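Local coordinates for protein probable hydrolase (Pseudomonas aeruginosa, PDB 7AL6) that is of unknown function but adopts the alpha/beta hydrolase fold and is probably a hydrolase, possibly one acting on lipids, at residues A[4-8]-A[18-22]; A[144-149]-A[207-211]; A[62-68]-A[200-205]; A[166-170]-A[182-186]. All coordinates share one frame; numbering follows the deposited sequence.

Interaction 1: residues A[4-8]-A[18-22]; sequences QVEEV and AAHLF
Three kinds of contact join E6, E7 and V8 to A19, H20 and L21 where strands 7-11 and 16-22, with E6 just before the first, pair as an antiparallel beta hairpin. The backbone bonds come first: L21 N reaches E6 O at 2.8 Å, while V8 and A19, a hydrogen-bonded pair, exchange two bonds, V8 N to A19 O and A19 N to V8 O, both 3.1 Å. Between them E7 and H20 form a non-hydrogen-bonded pair. The polar side-chain contact belongs to this pair. With CG anti to the backbone N (chi1 -175°) and a bend at chi2, E7 brings OE2 to the edge of the H20 ring, where ND1 donates to it at 3.1 Å with a 155° angle. E6 O lies over one face of that ring. The apolar contacts occupy the other side of the sheet: V8 CG1 meets L21 CD1 at 3.8 Å, the two side chains crossing at about a right angle, and V5 CG1 comes within 4.3 Å of the same methyl. E7 OE1 also forms a salt bridge with R188. The E7 carboxylate thus holds the H20 ring through OE2 and the R188 guanidinium through OE1; its charge is balanced by R188 and would probably favour a proton on ND1.

Interaction 2: residues A[144-149]-A[207-211]; sequences EALKAQ and LPSPL
Apolar packing of a helix on an extended, proline-rich loop defines this surface contact: A145 and A148, one turn apart on helix 138-150, face L207, P208 and P210 of the loop that leads to helix 215-223. The two alanines let the loop come close. A148 CB lies 3.6 Å from P208 CD and 3.9 Å from L207 CD2, and A145 CB meets P210 CA at 3.7 Å, with the carbonyl oxygens of P208 and S209 at similar range. Longer side chains close the flanks. On one, the carboxylate oxygen E144 OE1 touches CB and CG of the P208 ring, 3.5 Å from each, while E144 OE2 is paired with K141. On the other, Q149 bends at chi2 (-90°) and lays its amide against L207 CD1, OE1 at 3.5 Å, the two side chains crossing at about a right angle. Within the loop, S209 OG accepts from L211 N at 3.2 Å, an ST turn that spans P210. Helix 138-150 thus packs along the loop between strand 196-199 and helix 215-223; L207 also touches L152, L76 touches S209 and P210, and W78 of the third subunit packs on P210.

Interaction 3: residues A[62-68]-A[200-205]; sequences GHGHSAH and RTDARL
R200 and H68 bury the most surface here, and they meet face to face: the guanidinium lies flat on the imidazole, centres 3.8 Å apart and planes 14° from parallel, with NH2 over the middle of the ring. R200, with CG anti to the backbone N (chi1 178°) and straight from CG to NE, reaches the type II' turn H63-S66 with its head. There NH1 donates to G64 O at 3.0 Å, from above the carbonyl plane, and NH1 and NH2 both make weak bonds to S66 O. NH2 also forms a salt bridge with E16 of the second subunit. L205 comes third: its CD1 packs on G62 O at 3.6 Å and on H63 CE1 at 3.7 Å. A water bonded to G62 O, R200 O and T201 OG1 links the two backbones. Beside H68, a salt bridge holds D202 side-on to R204, NE to OD1 and NH2 to OD2, OD1 also accepting from R204 N in an Asx turn; Y75 OH is hydrogen-bonded to OD2. H68 ND1 is buried without a partner. The carbonyls and E16 would balance the buried guanidinium's charge, as would the H68 face if that ring is neutral, tying turn, loop and subunit interface together.

Interaction 4: residues A[166-170]-A[182-186]; sequences AVEAR and AELLA
V167 and A182 form the closer part of this helix-helix contact, in which segments 166-170 and 182-186 of helices 163-172 and 179-189 cross at 119°, their axes 9.1 Å apart at closest. A182 CB, buried, sits between the two side chains that face it, 4.0 Å from V167 CG1 and 4.0 Å from R170 CG, and it also touches V167 O. The other V167 methyl, CG2, reaches along helix 179-189 to A186 CB at 4.2 Å. The small alanines admit the valine, and the aliphatic base of R170 finishes the patch. The outer margin has fewer contacts: partly exposed E183 offers one methylene, CG, to V167 CG2 at 4.1 Å, and packs on L3 of the second subunit. At the other end R170, bent at chi2 (61°), passes A182 and lays its guanidinium obliquely against L185 CD1, with NH2 at 4.0 Å. W199 backs both R170 and A186. Both helices lie between strands 119-125 and 229-234, consistent with the cap region of alpha/beta hydrolases. The crossing is held by van der Waals contact, while R170 NH2 forms a salt bridge with D38. Its chain thus does two jobs, the methylenes covering A182 and the polar head joining this helical region to the loop carrying D38.

In the fold
Interactions 1, 3 and 4 are buried, all within reach of the second subunit, whereas interaction 2 lies at the surface beside the third subunit. Interaction 1 closes the hairpin at one margin of the main sheet and rests on backbone bonds. It touches interaction 3 directly, A18 N to S66 OG, so the hairpin and the turn bonded by R200 form one continuous region. Interactions 2 and 3 adjoin along the loop between strand 196-199 and helix 215-223, yet the first is apolar and the second rich in charge. Interaction 4, nested within the chain loops closed by both, relies on small side chains between helices; its nearest atoms are about 7 Å from those of interaction 3.

Interaction 1: residues A[4-8]-A[18-22]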
loop_
_atom_site.group_PDB
_atom_site.type_symbol
_atom_site.label_atom_id
_atom_site.label_comp_id
_atom_site.label_asym_id
_atom_site.label_seq_id
_atom_site.Cartn_x
_atom_site.Cartn_y
_atom_site.Cartn_z
ATOM N N GLN A 4 30.126 6.978 -13.843
ATOM C CA GLN A 4 28.908 6.635 -14.570
ATOM C C GLN A 4 27.910 5.914 -13.661
ATOM O O GLN A 4 28.283 5.274 -12.677
ATOM C CB GLN A 4 29.221 5.762 -15.789
ATOM C CG GLN A 4 28.065 5.670 -16.804
ATOM C CD GLN A 4 27.503 7.042 -17.198
ATOM O OE1 GLN A 4 26.275 7.261 -17.181
ATOM N NE2 GLN A 4 28.394 7.970 -17.551
ATOM N N VAL A 5 26.627 6.008 -14.009
ATOM C CA VAL A 5 25.556 5.436 -13.194
ATOM C C VAL A 5 25.357 3.968 -13.554
ATOM O O VAL A 5 25.096 3.629 -14.710
ATOM C CB VAL A 5 24.253 6.226 -13.387
ATOM C CG1 VAL A 5 23.117 5.603 -12.553
ATOM C CG2 VAL A 5 24.465 7.682 -12.991
ATOM N N GLU A 6 25.420 3.096 -12.560
ATOM C CA GLU A 6 25.358 1.666 -12.810
ATOM C C GLU A 6 24.205 0.955 -12.141
ATOM O O GLU A 6 23.897 -0.164 -12.538
ATOM C CB GLU A 6 26.638 0.968 -12.321
ATOM C CG GLU A 6 27.909 1.677 -12.671
ATOM C CD GLU A 6 29.125 0.814 -12.373
ATOM O OE1 GLU A 6 30.034 0.786 -13.232
ATOM O OE2 GLU A 6 29.151 0.163 -11.302
ATOM N N GLU A 7 23.704 1.493 -11.050
ATOM C CA GLU A 7 22.625 0.868 -10.273
ATOM C C GLU A 7 21.540 1.908 -10.037
ATOM O O GLU A 7 21.853 2.950 -9.511
ATOM C CB GLU A 7 23.245 0.281 -9.015
ATOM C CG GLU A 7 22.280 -0.486 -8.175
ATOM C CD GLU A 7 21.711 -1.741 -8.811
ATOM O OE1 GLU A 7 20.543 -1.963 -8.627
ATOM O OE2 GLU A 7 22.432 -2.436 -9.480
ATOM N N VAL A 8 20.303 1.597 -10.376
ATOM C CA VAL A 8 19.175 2.553 -10.251
ATOM C C VAL A 8 17.867 1.880 -9.828
ATOM O O VAL A 8 17.759 0.690 -9.898
ATOM C CB VAL A 8 18.960 3.273 -11.586
ATOM C CG1 VAL A 8 20.191 4.016 -12.045
ATOM C CG2 VAL A 8 18.494 2.302 -12.646
ATOM N N ALA A 18 14.360 -2.459 -9.375
ATOM C CA ALA A 18 15.790 -2.209 -9.423
ATOM C C ALA A 18 16.375 -2.720 -10.730
ATOM O O ALA A 18 15.893 -3.709 -11.299
ATOM C CB ALA A 18 16.494 -2.897 -8.245
ATOM N N ALA A 19 17.442 -2.064 -11.183
ATOM C CA ALA A 19 18.147 -2.515 -12.380
ATOM C C ALA A 19 19.624 -2.149 -12.306
ATOM O O ALA A 19 20.004 -1.133 -11.710
ATOM C CB ALA A 19 17.584 -1.894 -13.644
ATOM N N HIS A 20 20.453 -2.992 -12.917
ATOM C CA HIS A 20 21.859 -2.701 -13.153
ATOM C C HIS A 20 22.017 -2.292 -14.607
ATOM O O HIS A 20 21.468 -2.939 -15.506
ATOM C CB HIS A 20 22.759 -3.905 -12.827
ATOM C CG HIS A 20 24.205 -3.529 -12.658
ATOM N ND1 HIS A 20 24.708 -3.040 -11.471
ATOM C CD2 HIS A 20 25.233 -3.498 -13.541
ATOM C CE1 HIS A 20 25.994 -2.755 -11.625
ATOM N NE2 HIS A 20 26.329 -3.002 -12.876
ATOM N N LEU A 21 22.765 -1.229 -14.844
ATOM C CA LEU A 21 22.941 -0.633 -16.184
ATOM C C LEU A 21 24.293 -1.034 -16.773
ATOM O O LEU A 21 25.287 -0.800 -16.122
ATOM C CB LEU A 21 22.842 0.882 -16.053
ATOM C CG LEU A 21 21.543 1.413 -15.471
ATOM C CD1 LEU A 21 21.539 2.924 -15.463
ATOM C CD2 LEU A 21 20.348 0.877 -16.223
ATOM N N PHE A 22 24.329 -1.581 -17.978
ATOM C CA PHE A 22 25.583 -1.967 -18.646
ATOM C C PHE A 22 25.689 -1.296 -20.010
ATOM O O PHE A 22 24.694 -1.082 -20.655
ATOM C CB PHE A 22 25.647 -3.458 -18.943
ATOM C CG PHE A 22 25.643 -4.375 -17.760
ATOM C CD1 PHE A 22 26.817 -4.701 -17.124
ATOM C CD2 PHE A 22 24.471 -4.934 -17.312
ATOM C CE1 PHE A 22 26.818 -5.559 -16.049
ATOM C CE2 PHE A 22 24.474 -5.792 -16.235
ATOM C CZ PHE A 22 25.649 -6.105 -15.613
#

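Interaction 2: residues A[144-149]-A[207-211]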
loop_
_atom_site.group_PDB
_atom_site.type_symbol
_atom_site.label_atom_id
_atom_site.label_comp_id
_atom_site.label_asym_id
_atom_site.label_seq_id
_atom_site.Cartn_x
_atom_site.Cartn_y
_atom_site.Cartn_z
ATOM N N GLU A 144 -7.271 -25.696 -7.056
ATOM C CA GLU A 144 -5.979 -25.847 -6.418
ATOM C C GLU A 144 -5.307 -24.489 -6.204
ATOM O O GLU A 144 -4.632 -24.280 -5.187
ATOM C CB GLU A 144 -5.158 -26.795 -7.280
ATOM C CG GLU A 144 -3.730 -26.952 -6.897
ATOM C CD GLU A 144 -2.879 -27.250 -8.119
ATOM O OE1 GLU A 144 -1.832 -26.589 -8.312
ATOM O OE2 GLU A 144 -3.285 -28.144 -8.905
ATOM N N ALA A 145 -5.492 -23.541 -7.129
ATOM C CA ALA A 145 -4.912 -22.213 -6.925
ATOM C C ALA A 145 -5.620 -21.480 -5.789
ATOM O O ALA A 145 -4.980 -20.821 -4.963
ATOM C CB ALA A 145 -4.987 -21.404 -8.209
ATOM N N LEU A 146 -6.932 -21.601 -5.710
ATOM C CA LEU A 146 -7.712 -20.930 -4.655
ATOM C C LEU A 146 -7.301 -21.494 -3.293
ATOM O O LEU A 146 -7.122 -20.722 -2.385
ATOM C CB LEU A 146 -9.200 -21.117 -4.923
ATOM C CG LEU A 146 -9.735 -20.440 -6.177
ATOM C CD1 LEU A 146 -11.205 -20.713 -6.325
ATOM C CD2 LEU A 146 -9.466 -18.954 -6.164
ATOM N N LYS A 147 -7.129 -22.803 -3.191
ATOM C CA LYS A 147 -6.746 -23.486 -1.935
ATOM C C LYS A 147 -5.349 -23.038 -1.514
ATOM O O LYS A 147 -5.175 -22.746 -0.366
ATOM C CB LYS A 147 -6.880 -25.000 -2.101
ATOM C CG LYS A 147 -8.238 -25.553 -1.702
ATOM C CD LYS A 147 -8.848 -26.540 -2.673
ATOM C CE LYS A 147 -8.581 -27.996 -2.348
ATOM N NZ LYS A 147 -9.515 -28.906 -3.059
ATOM N N ALA A 148 -4.413 -22.934 -2.445
ATOM C CA ALA A 148 -3.033 -22.494 -2.171
ATOM C C ALA A 148 -3.068 -21.056 -1.641
ATOM O O ALA A 148 -2.330 -20.758 -0.736
ATOM C CB ALA A 148 -2.197 -22.634 -3.402
ATOM N N GLN A 149 -3.921 -20.204 -2.194
ATOM C CA GLN A 149 -4.062 -18.830 -1.727
ATOM C C GLN A 149 -4.567 -18.777 -0.289
ATOM O O GLN A 149 -4.130 -17.930 0.496
ATOM C CB GLN A 149 -5.014 -18.052 -2.648
ATOM C CG GLN A 149 -4.427 -17.719 -4.014
ATOM C CD GLN A 149 -3.689 -16.377 -4.075
ATOM O OE1 GLN A 149 -3.283 -15.825 -3.062
ATOM N NE2 GLN A 149 -3.500 -15.863 -5.290
ATOM N N LEU A 207 2.828 -19.741 -5.540
ATOM C CA LEU A 207 1.447 -20.074 -5.815
ATOM C C LEU A 207 1.343 -20.663 -7.219
ATOM O O LEU A 207 2.111 -20.296 -8.111
ATOM C CB LEU A 207 0.565 -18.849 -5.724
ATOM C CG LEU A 207 0.363 -18.265 -4.318
ATOM C CD1 LEU A 207 -0.203 -16.843 -4.449
ATOM C CD2 LEU A 207 -0.561 -19.131 -3.475
ATOM N N PRO A 208 0.418 -21.582 -7.440
ATOM C CA PRO A 208 0.161 -22.037 -8.814
ATOM C C PRO A 208 -0.740 -21.055 -9.539
ATOM O O PRO A 208 -1.540 -20.356 -8.929
ATOM C CB PRO A 208 -0.523 -23.394 -8.619
ATOM C CG PRO A 208 -1.221 -23.295 -7.307
ATOM C CD PRO A 208 -0.384 -22.308 -6.448
ATOM N N SER A 209 -0.592 -20.998 -10.858
ATOM C CA SER A 209 -1.408 -20.082 -11.631
ATOM C C SER A 209 -2.877 -20.479 -11.531
ATOM O O SER A 209 -3.207 -21.671 -11.473
ATOM C CB SER A 209 -0.968 -20.060 -13.097
ATOM O OG SER A 209 -1.827 -19.182 -13.815
ATOM N N PRO A 210 -3.793 -19.513 -11.473
ATOM C CA PRO A 210 -5.202 -19.880 -11.529
ATOM C C PRO A 210 -5.668 -20.290 -12.923
ATOM O O PRO A 210 -6.763 -20.855 -13.053
ATOM C CB PRO A 210 -5.909 -18.603 -11.082
ATOM C CG PRO A 210 -4.960 -17.505 -11.489
ATOM C CD PRO A 210 -3.593 -18.049 -11.365
ATOM N N LEU A 211 -4.982 -19.842 -13.957
ATOM C CA LEU A 211 -5.342 -20.180 -15.346
ATOM C C LEU A 211 -4.065 -20.360 -16.147
ATOM O O LEU A 211 -3.497 -19.368 -16.535
ATOM C CB LEU A 211 -6.199 -19.076 -15.952
ATOM C CG LEU A 211 -6.705 -19.360 -17.359
ATOM C CD1 LEU A 211 -7.589 -20.588 -17.386
ATOM C CD2 LEU A 211 -7.442 -18.175 -17.913
#

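Interaction 3: residues A[62-68]-A[200-205]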
loop_
_atom_site.group_PDB
_atom_site.type_symbol
_atom_site.label_atom_id
_atom_site.label_comp_id
_atom_site.label_asym_id
_atom_site.label_seq_id
_atom_site.Cartn_x
_atom_site.Cartn_y
_atom_site.Cartn_z
ATOM N N GLY A 62 9.548 -8.839 -6.835
ATOM C CA GLY A 62 9.709 -9.904 -5.836
ATOM C C GLY A 62 11.035 -10.632 -5.955
ATOM O O GLY A 62 11.182 -11.626 -5.309
ATOM N N HIS A 63 11.968 -10.133 -6.752
ATOM C CA HIS A 63 13.295 -10.742 -6.984
ATOM C C HIS A 63 14.402 -9.711 -6.760
ATOM O O HIS A 63 14.128 -8.550 -6.834
ATOM C CB HIS A 63 13.435 -11.278 -8.410
ATOM C CG HIS A 63 12.537 -12.401 -8.794
ATOM N ND1 HIS A 63 11.215 -12.243 -8.998
ATOM C CD2 HIS A 63 12.798 -13.682 -9.086
ATOM C CE1 HIS A 63 10.690 -13.375 -9.355
ATOM N NE2 HIS A 63 11.627 -14.262 -9.417
ATOM N N GLY A 64 15.603 -10.170 -6.447
ATOM C CA GLY A 64 16.781 -9.307 -6.320
ATOM C C GLY A 64 16.515 -8.155 -5.381
ATOM O O GLY A 64 16.115 -8.362 -4.261
ATOM N N HIS A 65 16.706 -6.959 -5.881
ATOM C CA HIS A 65 16.457 -5.751 -5.080
ATOM C C HIS A 65 15.193 -4.989 -5.498
ATOM O O HIS A 65 14.949 -3.870 -5.004
ATOM C CB HIS A 65 17.699 -4.845 -5.137
ATOM C CG HIS A 65 18.880 -5.424 -4.401
ATOM N ND1 HIS A 65 20.162 -4.942 -4.529
ATOM C CD2 HIS A 65 18.959 -6.481 -3.554
ATOM C CE1 HIS A 65 20.977 -5.666 -3.777
ATOM N NE2 HIS A 65 20.270 -6.610 -3.179
ATOM N N SER A 66 14.366 -5.565 -6.372
ATOM C CA SER A 66 13.130 -4.901 -6.770
ATOM C C SER A 66 12.103 -5.024 -5.651
ATOM O O SER A 66 12.103 -5.981 -4.889
ATOM C CB SER A 66 12.575 -5.504 -8.080
ATOM O OG SER A 66 13.247 -4.928 -9.195
ATOM N N ALA A 67 11.171 -4.089 -5.607
ATOM C CA ALA A 67 10.127 -4.199 -4.606
ATOM C C ALA A 67 9.284 -5.444 -4.831
ATOM O O ALA A 67 9.149 -5.935 -5.954
ATOM C CB ALA A 67 9.250 -2.951 -4.649
ATOM N N HIS A 68 8.727 -5.959 -3.736
ATOM C CA HIS A 68 7.599 -6.870 -3.798
ATOM C C HIS A 68 6.352 -6.125 -4.270
ATOM O O HIS A 68 6.177 -4.934 -4.014
ATOM C CB HIS A 68 7.317 -7.493 -2.425
ATOM C CG HIS A 68 8.463 -8.237 -1.854
ATOM N ND1 HIS A 68 9.138 -9.211 -2.557
ATOM C CD2 HIS A 68 9.096 -8.117 -0.664
ATOM C CE1 HIS A 68 10.124 -9.675 -1.815
ATOM N NE2 HIS A 68 10.121 -9.025 -0.666
ATOM N N ARG A 200 16.042 -13.503 -0.534
ATOM C CA ARG A 200 14.912 -12.550 -0.571
ATOM C C ARG A 200 13.899 -13.057 -1.582
ATOM O O ARG A 200 14.257 -13.276 -2.703
ATOM C CB ARG A 200 15.392 -11.144 -0.920
ATOM C CG ARG A 200 14.278 -10.118 -1.016
ATOM C CD ARG A 200 14.746 -8.679 -1.045
ATOM N NE ARG A 200 13.599 -7.810 -1.107
ATOM C CZ ARG A 200 12.915 -7.560 -2.203
ATOM N NH1 ARG A 200 13.296 -8.083 -3.348
ATOM N NH2 ARG A 200 11.866 -6.770 -2.158
ATOM N N THR A 201 12.647 -13.125 -1.198
ATOM C CA THR A 201 11.650 -13.687 -2.091
ATOM C C THR A 201 10.253 -13.360 -1.565
ATOM O O THR A 201 10.075 -12.893 -0.435
ATOM C CB THR A 201 11.853 -15.204 -2.225
ATOM O OG1 THR A 201 11.143 -15.691 -3.366
ATOM C CG2 THR A 201 11.364 -15.925 -0.973
ATOM N N ASP A 202 9.279 -13.512 -2.440
ATOM C CA ASP A 202 7.881 -13.304 -2.105
ATOM C C ASP A 202 7.238 -14.680 -2.094
ATOM O O ASP A 202 7.379 -15.447 -3.058
ATOM C CB ASP A 202 7.237 -12.364 -3.107
ATOM C CG ASP A 202 5.918 -11.812 -2.647
ATOM O OD1 ASP A 202 5.044 -12.577 -2.131
ATOM O OD2 ASP A 202 5.728 -10.587 -2.874
ATOM N N ALA A 203 6.608 -15.023 -0.974
ATOM C CA ALA A 203 5.959 -16.319 -0.876
ATOM C C ALA A 203 4.894 -16.502 -1.948
ATOM O O ALA A 203 4.572 -17.635 -2.299
ATOM C CB ALA A 203 5.342 -16.484 0.508
ATOM N N ARG A 204 4.334 -15.419 -2.479
ATOM C CA ARG A 204 3.351 -15.577 -3.539
ATOM C C ARG A 204 3.965 -16.222 -4.775
ATOM O O ARG A 204 3.228 -16.756 -5.608
ATOM C CB ARG A 204 2.733 -14.221 -3.901
ATOM C CG ARG A 204 1.828 -13.643 -2.803
ATOM C CD ARG A 204 1.337 -12.271 -3.227
ATOM N NE ARG A 204 2.322 -11.253 -2.886
ATOM C CZ ARG A 204 2.140 -9.951 -3.041
ATOM N NH1 ARG A 204 1.006 -9.487 -3.556
ATOM N NH2 ARG A 204 3.107 -9.115 -2.691
ATOM N N LEU A 205 5.291 -16.141 -4.926
ATOM C CA LEU A 205 5.947 -16.719 -6.081
ATOM C C LEU A 205 5.772 -18.232 -6.129
ATOM O O LEU A 205 6.043 -18.828 -7.174
ATOM C CB LEU A 205 7.445 -16.391 -6.070
ATOM C CG LEU A 205 7.730 -14.922 -6.408
ATOM C CD1 LEU A 205 9.132 -14.517 -6.144
ATOM C CD2 LEU A 205 7.384 -14.637 -7.874
HETATM O O HOH W 1 12.450 -14.316 -5.154
#

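Interaction 4: residues A[166-170]-A[182-186]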
loop_
_atom_site.group_PDB
_atom_site.type_symbol
_atom_site.label_atom_id
_atom_site.label_comp_id
_atom_site.label_asym_id
_atom_site.label_seq_id
_atom_site.Cartn_x
_atom_site.Cartn_y
_atom_site.Cartn_z
ATOM N N ALA A 166 24.074 -20.555 2.688
ATOM C CA ALA A 166 23.061 -19.989 1.795
ATOM C C ALA A 166 23.382 -20.308 0.334
ATOM O O ALA A 166 22.492 -20.687 -0.440
ATOM C CB ALA A 166 22.960 -18.476 2.018
ATOM N N VAL A 167 24.659 -20.210 -0.029
ATOM C CA VAL A 167 25.127 -20.531 -1.374
ATOM C C VAL A 167 24.843 -21.987 -1.709
ATOM O O VAL A 167 24.201 -22.304 -2.722
ATOM C CB VAL A 167 26.629 -20.231 -1.485
ATOM C CG1 VAL A 167 27.262 -20.980 -2.663
ATOM C CG2 VAL A 167 26.856 -18.742 -1.581
ATOM N N GLU A 168 25.368 -22.900 -0.884
ATOM C CA GLU A 168 25.140 -24.323 -1.110
ATOM C C GLU A 168 23.661 -24.653 -1.167
ATOM O O GLU A 168 23.258 -25.536 -1.927
ATOM C CB GLU A 168 25.842 -25.142 -0.018
ATOM C CG GLU A 168 27.363 -25.089 -0.151
ATOM C CD GLU A 168 28.113 -25.389 1.142
ATOM O OE1 GLU A 168 29.285 -24.957 1.246
ATOM O OE2 GLU A 168 27.546 -26.064 2.033
ATOM N N ALA A 169 22.817 -23.940 -0.421
ATOM C CA ALA A 169 21.391 -24.211 -0.578
ATOM C C ALA A 169 20.919 -23.911 -2.006
ATOM O O ALA A 169 19.971 -24.548 -2.500
ATOM C CB ALA A 169 20.593 -23.424 0.453
ATOM N N ARG A 170 21.576 -22.960 -2.694
ATOM C CA ARG A 170 21.163 -22.580 -4.051
ATOM C C ARG A 170 21.744 -23.532 -5.101
ATOM O O ARG A 170 21.153 -23.707 -6.164
ATOM C CB ARG A 170 21.578 -21.126 -4.346
ATOM C CG ARG A 170 21.248 -20.594 -5.754
ATOM C CD ARG A 170 19.782 -20.584 -6.050
ATOM N NE ARG A 170 19.468 -20.112 -7.414
ATOM C CZ ARG A 170 19.436 -20.908 -8.483
ATOM N NH1 ARG A 170 19.699 -22.209 -8.345
ATOM N NH2 ARG A 170 19.137 -20.420 -9.683
ATOM N N ALA A 182 26.079 -19.465 -8.084
ATOM C CA ALA A 182 25.289 -19.317 -6.869
ATOM C C ALA A 182 25.801 -18.177 -6.000
ATOM O O ALA A 182 24.998 -17.399 -5.469
ATOM C CB ALA A 182 25.256 -20.636 -6.122
ATOM N N GLU A 183 27.128 -18.013 -5.915
ATOM C CA GLU A 183 27.720 -16.850 -5.257
ATOM C C GLU A 183 27.284 -15.541 -5.911
ATOM O O GLU A 183 26.969 -14.567 -5.217
ATOM C CB GLU A 183 29.260 -16.953 -5.277
ATOM C CG GLU A 183 29.773 -18.099 -4.407
ATOM C CD GLU A 183 31.298 -18.252 -4.374
ATOM O OE1 GLU A 183 32.027 -17.509 -5.066
ATOM O OE2 GLU A 183 31.748 -19.164 -3.653
ATOM N N LEU A 184 27.364 -15.460 -7.244
ATOM C CA LEU A 184 26.995 -14.230 -7.938
ATOM C C LEU A 184 25.528 -13.878 -7.686
ATOM O O LEU A 184 25.191 -12.750 -7.332
ATOM C CB LEU A 184 27.298 -14.389 -9.429
ATOM C CG LEU A 184 28.782 -14.352 -9.780
ATOM C CD1 LEU A 184 29.020 -14.869 -11.206
ATOM C CD2 LEU A 184 29.329 -12.965 -9.629
ATOM N N LEU A 185 24.639 -14.852 -7.806
ATOM C CA LEU A 185 23.249 -14.597 -7.507
ATOM C C LEU A 185 23.033 -14.208 -6.042
ATOM O O LEU A 185 22.168 -13.372 -5.751
ATOM C CB LEU A 185 22.429 -15.808 -7.878
ATOM C CG LEU A 185 22.331 -16.067 -9.389
ATOM C CD1 LEU A 185 21.800 -17.465 -9.598
ATOM C CD2 LEU A 185 21.437 -15.038 -10.061
ATOM N N ALA A 186 23.806 -14.804 -5.112
ATOM C CA ALA A 186 23.679 -14.512 -3.683
ATOM C C ALA A 186 24.022 -13.065 -3.343
ATOM O O ALA A 186 23.487 -12.524 -2.376
ATOM C CB ALA A 186 24.597 -15.421 -2.851
#